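Local coordinates for putative immunoglobulin-blocking virulence protein (Mycoplasma mycoides subsp. capri, PDB 7ADK) that probably blocks host immunoglobulin function as a mycoplasma virulence factor, presumably helping the pathogen to evade antibodies, at residues Y351-Y359 with G370-E378. Sequence-based numbering, arbitrary orientation.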
ATOM      1  N   TYR A 351       9.778   7.859  37.957  1.00 68.27           N
ATOM      2  CA  TYR A 351       9.923   6.576  37.249  1.00 68.27           C
ATOM      3  C   TYR A 351      11.011   6.638  36.190  1.00 68.27           C
ATOM      4  O   TYR A 351      11.789   5.699  36.067  1.00 68.27           O
ATOM      5  CB  TYR A 351       8.616   6.060  36.643  1.00 68.27           C
ATOM      6  CG  TYR A 351       7.701   5.387  37.640  1.00 68.27           C
ATOM      7  CD1 TYR A 351       8.121   4.232  38.322  1.00 68.27           C
ATOM      8  CD2 TYR A 351       6.414   5.883  37.864  1.00 68.27           C
ATOM      9  CE1 TYR A 351       7.283   3.612  39.260  1.00 68.27           C
ATOM     10  CE2 TYR A 351       5.575   5.284  38.811  1.00 68.27           C
ATOM     11  CZ  TYR A 351       6.019   4.161  39.522  1.00 68.27           C
ATOM     12  OH  TYR A 351       5.220   3.617  40.465  1.00 68.27           O
ATOM     13  N   ARG A 352      11.124   7.739  35.453  1.00 65.80           N
ATOM     14  CA  ARG A 352      12.158   7.889  34.422  1.00 65.80           C
ATOM     15  C   ARG A 352      13.559   7.917  35.027  1.00 65.80           C
ATOM     16  O   ARG A 352      13.807   8.619  36.001  1.00 65.80           O
ATOM     17  CB  ARG A 352      11.899   9.134  33.574  1.00 65.80           C
ATOM     18  CG  ARG A 352      10.546   9.017  32.894  1.00 65.80           C
ATOM     19  CD  ARG A 352      10.269  10.151  31.925  1.00 65.80           C
ATOM     20  NE  ARG A 352      10.935   9.949  30.639  1.00 65.80           N
ATOM     21  CZ  ARG A 352      10.417  10.208  29.458  1.00 65.80           C
ATOM     22  NH1 ARG A 352       9.347  10.923  29.288  1.00 65.80           N
ATOM     23  NH2 ARG A 352      10.971   9.708  28.411  1.00 65.80           N
ATOM     24  N   VAL A 353      14.503   7.213  34.414  1.00 67.58           N
ATOM     25  CA  VAL A 353      15.921   7.574  34.507  1.00 67.58           C
ATOM     26  C   VAL A 353      16.164   8.716  33.517  1.00 67.58           C
ATOM     27  O   VAL A 353      15.478   8.796  32.500  1.00 67.58           O
ATOM     28  CB  VAL A 353      16.825   6.346  34.321  1.00 67.58           C
ATOM     29  CG1 VAL A 353      16.879   5.818  32.907  1.00 67.58           C
ATOM     30  CG2 VAL A 353      18.247   6.640  34.769  1.00 67.58           C
ATOM     31  N   PHE A 354      17.053   9.654  33.842  1.00 69.59           N
ATOM     32  CA  PHE A 354      17.063  10.985  33.219  1.00 69.59           C
ATOM     33  C   PHE A 354      15.738  11.743  33.454  1.00 69.59           C
ATOM     34  O   PHE A 354      15.085  12.237  32.542  1.00 69.59           O
ATOM     35  CB  PHE A 354      17.538  10.944  31.760  1.00 69.59           C
ATOM     36  CG  PHE A 354      18.783  10.120  31.525  1.00 69.59           C
ATOM     37  CD1 PHE A 354      19.954  10.377  32.261  1.00 69.59           C
ATOM     38  CD2 PHE A 354      18.784   9.101  30.559  1.00 69.59           C
ATOM     39  CE1 PHE A 354      21.123   9.644  32.021  1.00 69.59           C
ATOM     40  CE2 PHE A 354      19.954   8.365  30.313  1.00 69.59           C
ATOM     41  CZ  PHE A 354      21.126   8.645  31.037  1.00 69.59           C
ATOM     42  N   ASP A 355      15.329  11.803  34.721  1.00 72.84           N
ATOM     43  CA  ASP A 355      14.112  12.447  35.222  1.00 72.84           C
ATOM     44  C   ASP A 355      14.060  13.966  34.992  1.00 72.84           C
ATOM     45  O   ASP A 355      15.091  14.623  34.826  1.00 72.84           O
ATOM     46  CB  ASP A 355      14.001  12.185  36.729  1.00 72.84           C
ATOM     47  CG  ASP A 355      15.161  12.788  37.523  1.00 72.84           C
ATOM     48  OD1 ASP A 355      16.307  12.317  37.379  1.00 72.84           O
ATOM     49  OD2 ASP A 355      14.938  13.730  38.305  1.00 72.84           O
ATOM     50  N   TYR A 356      12.852  14.539  35.019  1.00 69.93           N
ATOM     51  CA  TYR A 356      12.598  15.978  34.926  1.00 69.93           C
ATOM     52  C   TYR A 356      11.333  16.393  35.694  1.00 69.93           C
ATOM     53  O   TYR A 356      10.435  15.588  35.900  1.00 69.93           O
ATOM     54  CB  TYR A 356      12.583  16.419  33.457  1.00 69.93           C
ATOM     55  CG  TYR A 356      11.600  15.744  32.522  1.00 69.93           C
ATOM     56  CD1 TYR A 356      10.308  16.264  32.361  1.00 69.93           C
ATOM     57  CD2 TYR A 356      12.005  14.641  31.751  1.00 69.93           C
ATOM     58  CE1 TYR A 356       9.430  15.701  31.426  1.00 69.93           C
ATOM     59  CE2 TYR A 356      11.135  14.078  30.805  1.00 69.93           C
ATOM     60  CZ  TYR A 356       9.847  14.617  30.631  1.00 69.93           C
ATOM     61  OH  TYR A 356       9.018  14.115  29.689  1.00 69.93           O
ATOM     62  N   ASP A 357      11.264  17.644  36.154  1.00 76.63           N
ATOM     63  CA  ASP A 357      10.236  18.096  37.105  1.00 76.63           C
ATOM     64  C   ASP A 357       8.881  18.450  36.473  1.00 76.63           C
ATOM     65  O   ASP A 357       7.882  18.596  37.170  1.00 76.63           O
ATOM     66  CB  ASP A 357      10.793  19.291  37.883  1.00 76.63           C
ATOM     67  CG  ASP A 357      10.098  19.563  39.211  1.00 76.63           C
ATOM     68  OD1 ASP A 357      10.179  20.705  39.706  1.00 76.63           O
ATOM     69  OD2 ASP A 357       9.489  18.645  39.795  1.00 76.63           O
ATOM     70  N   GLU A 358       8.841  18.648  35.160  1.00 73.96           N
ATOM     71  CA  GLU A 358       7.634  18.927  34.372  1.00 73.96           C
ATOM     72  C   GLU A 358       6.745  17.685  34.191  1.00 73.96           C
ATOM     73  O   GLU A 358       7.141  16.567  34.488  1.00 73.96           O
ATOM     74  CB  GLU A 358       8.023  19.461  32.981  1.00 73.96           C
ATOM     75  CG  GLU A 358       8.860  20.745  32.993  1.00 73.96           C
ATOM     76  CD  GLU A 358       9.946  20.728  31.920  1.00 73.96           C
ATOM     77  OE1 GLU A 358       9.636  20.628  30.721  1.00 73.96           O
ATOM     78  OE2 GLU A 358      11.124  20.791  32.281  1.00 73.96           O
ATOM     79  N   TYR A 359       5.518  17.888  33.696  1.00 67.38           N
ATOM     80  CA  TYR A 359       4.616  16.809  33.284  1.00 67.38           C
ATOM     81  C   TYR A 359       4.581  16.547  31.770  1.00 67.38           C
ATOM     82  O   TYR A 359       3.997  15.552  31.353  1.00 67.38           O
ATOM     83  CB  TYR A 359       3.213  17.049  33.847  1.00 67.38           C
ATOM     84  CG  TYR A 359       2.414  18.186  33.252  1.00 67.38           C
ATOM     85  CD1 TYR A 359       1.746  18.018  32.024  1.00 67.38           C
ATOM     86  CD2 TYR A 359       2.284  19.394  33.958  1.00 67.38           C
ATOM     87  CE1 TYR A 359       0.961  19.062  31.500  1.00 67.38           C
ATOM     88  CE2 TYR A 359       1.491  20.434  33.444  1.00 67.38           C
ATOM     89  CZ  TYR A 359       0.827  20.270  32.214  1.00 67.38           C
ATOM     90  OH  TYR A 359       0.061  21.279  31.765  1.00 67.38           O
ATOM     91  N   GLY A 370      17.844  11.743  21.829  1.00 59.13           N
ATOM     92  CA  GLY A 370      18.056  11.208  23.166  1.00 59.13           C
ATOM     93  C   GLY A 370      18.305  12.272  24.229  1.00 59.13           C
ATOM     94  O   GLY A 370      19.191  12.090  25.061  1.00 59.13           O
ATOM     95  N   THR A 371      17.573  13.394  24.204  1.00 59.12           N
ATOM     96  CA  THR A 371      17.757  14.531  25.106  1.00 59.12           C
ATOM     97  C   THR A 371      16.564  14.731  26.035  1.00 59.12           C
ATOM     98  O   THR A 371      15.439  14.324  25.758  1.00 59.12           O
ATOM     99  CB  THR A 371      18.111  15.817  24.353  1.00 59.12           C
ATOM    100  OG1 THR A 371      17.025  16.218  23.607  1.00 59.12           O
ATOM    101  CG2 THR A 371      19.319  15.665  23.441  1.00 59.12           C
ATOM    102  N   TYR A 372      16.815  15.293  27.216  1.00 62.60           N
ATOM    103  CA  TYR A 372      15.879  15.354  28.340  1.00 62.60           C
ATOM    104  C   TYR A 372      15.929  16.732  29.034  1.00 62.60           C
ATOM    105  O   TYR A 372      17.025  17.255  29.242  1.00 62.60           O
ATOM    106  CB  TYR A 372      16.206  14.235  29.336  1.00 62.60           C
ATOM    107  CG  TYR A 372      15.950  12.822  28.851  1.00 62.60           C
ATOM    108  CD1 TYR A 372      16.931  12.109  28.138  1.00 62.60           C
ATOM    109  CD2 TYR A 372      14.727  12.207  29.149  1.00 62.60           C
ATOM    110  CE1 TYR A 372      16.684  10.796  27.706  1.00 62.60           C
ATOM    111  CE2 TYR A 372      14.484  10.892  28.736  1.00 62.60           C
ATOM    112  CZ  TYR A 372      15.452  10.183  28.001  1.00 62.60           C
ATOM    113  OH  TYR A 372      15.171   8.917  27.605  1.00 62.60           O
ATOM    114  N   PRO A 373      14.797  17.329  29.444  1.00 64.12           N
ATOM    115  CA  PRO A 373      14.791  18.608  30.148  1.00 64.12           C
ATOM    116  C   PRO A 373      15.651  18.612  31.421  1.00 64.12           C
ATOM    117  O   PRO A 373      15.492  17.779  32.300  1.00 64.12           O
ATOM    118  CB  PRO A 373      13.325  18.897  30.456  1.00 64.12           C
ATOM    119  CG  PRO A 373      12.546  18.044  29.478  1.00 64.12           C
ATOM    120  CD  PRO A 373      13.446  16.851  29.231  1.00 64.12           C
ATOM    121  N   GLY A 374      16.566  19.568  31.560  1.00 66.21           N
ATOM    122  CA  GLY A 374      17.484  19.640  32.702  1.00 66.21           C
ATOM    123  C   GLY A 374      18.728  18.759  32.607  1.00 66.21           C
ATOM    124  O   GLY A 374      19.513  18.728  33.548  1.00 66.21           O
ATOM    125  N   TRP A 375      18.952  18.098  31.476  1.00 70.66           N
ATOM    126  CA  TRP A 375      20.146  17.319  31.169  1.00 70.66           C
ATOM    127  C   TRP A 375      20.845  17.897  29.947  1.00 70.66           C
ATOM    128  O   TRP A 375      20.198  18.474  29.074  1.00 70.66           O
ATOM    129  CB  TRP A 375      19.768  15.856  30.934  1.00 70.66           C
ATOM    130  CG  TRP A 375      19.201  15.169  32.131  1.00 70.66           C
ATOM    131  CD1 TRP A 375      17.938  15.300  32.587  1.00 70.66           C
ATOM    132  CD2 TRP A 375      19.874  14.306  33.088  1.00 70.66           C
ATOM    133  NE1 TRP A 375      17.788  14.598  33.761  1.00 70.66           N
ATOM    134  CE2 TRP A 375      18.953  13.965  34.118  1.00 70.66           C
ATOM    135  CE3 TRP A 375      21.166  13.754  33.174  1.00 70.66           C
ATOM    136  CZ2 TRP A 375      19.301  13.126  35.176  1.00 70.66           C
ATOM    137  CZ3 TRP A 375      21.523  12.908  34.233  1.00 70.66           C
ATOM    138  CH2 TRP A 375      20.596  12.594  35.236  1.00 70.66           C
ATOM    139  N   VAL A 376      22.163  17.731  29.867  1.00 72.58           N
ATOM    140  CA  VAL A 376      22.948  18.107  28.682  1.00 72.58           C
ATOM    141  C   VAL A 376      23.789  16.928  28.198  1.00 72.58           C
ATOM    142  O   VAL A 376      24.349  16.181  28.996  1.00 72.58           O
ATOM    143  CB  VAL A 376      23.744  19.404  28.909  1.00 72.58           C
ATOM    144  CG1 VAL A 376      24.751  19.322  30.049  1.00 72.58           C
ATOM    145  CG2 VAL A 376      24.487  19.864  27.660  1.00 72.58           C
ATOM    146  N   LYS A 377      23.824  16.737  26.879  1.00 76.40           N
ATOM    147  CA  LYS A 377      24.483  15.631  26.185  1.00 76.40           C
ATOM    148  C   LYS A 377      25.798  16.079  25.570  1.00 76.40           C
ATOM    149  O   LYS A 377      25.861  17.100  24.893  1.00 76.40           O
ATOM    150  CB  LYS A 377      23.528  15.066  25.123  1.00 76.40           C
ATOM    151  CG  LYS A 377      24.081  13.883  24.320  1.00 76.40           C
ATOM    152  CD  LYS A 377      23.052  13.262  23.361  1.00 76.40           C
ATOM    153  CE  LYS A 377      22.555  14.192  22.237  1.00 76.40           C
ATOM    154  NZ  LYS A 377      23.553  14.465  21.174  1.00 76.40           N
ATOM    155  N   GLU A 378      26.831  15.276  25.739  1.00 80.24           N
ATOM    156  CA  GLU A 378      28.120  15.414  25.067  1.00 80.24           C
ATOM    157  C   GLU A 378      28.446  14.126  24.301  1.00 80.24           C
ATOM    158  O   GLU A 378      28.329  13.038  24.854  1.00 80.24           O
ATOM    159  CB  GLU A 378      29.186  15.791  26.110  1.00 80.24           C
ATOM    160  CG  GLU A 378      30.593  15.900  25.518  1.00 80.24           C
ATOM    161  CD  GLU A 378      31.671  16.418  26.481  1.00 80.24           C
ATOM    162  OE1 GLU A 378      32.865  16.126  26.251  1.00 80.24           O
ATOM    163  OE2 GLU A 378      31.374  17.165  27.438  1.00 80.24           O
TER
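F354 sits in the corner made by Y372 and W375, its CB lying over a face of both the Y372 ring, 3.8 Å from the centroid, and the five-membered ring of W375. Its own ring then turns an edge to the six-membered ring of W375 in a T-shaped pair, centroids 5.0 Å apart and planes at 76°; a broad indole suits this place because it can receive methylene and ring edge together. The Y372 ring has R352 NH2 and Y356 CE2 at its edge, while P373 CD sits over one face of the Y356 ring, 4.0 Å from its centroid, as the compact, conformationally restricted ring of proline readily does. Y356 holds its CG between backbone N and carbonyl carbon (chi1 57°), which brings the ring against that proline.

In the indole plane, W375 NE1 donates to D355 O over 2.9 Å at 164°, a nearly straight bond that satisfies the nitrogen of a buried tryptophan and fixes the rotation of its ring. The ends of R352 and D355 brush the Y372 and W375 rings respectively but have their charge partners outside the contact, in D532 and R403, and Y372 OH bonds to E478. Y372 to W375 form a type II beta turn, closed by W375 N to Y372 O, with G374 supplying the positive phi of its third position. Two loops flanking helix 364-369 are thus joined by an aromatic cluster beside the turn that leads into strand 375-379, which pairs antiparallel with strand 396-403 of the mixed sheet.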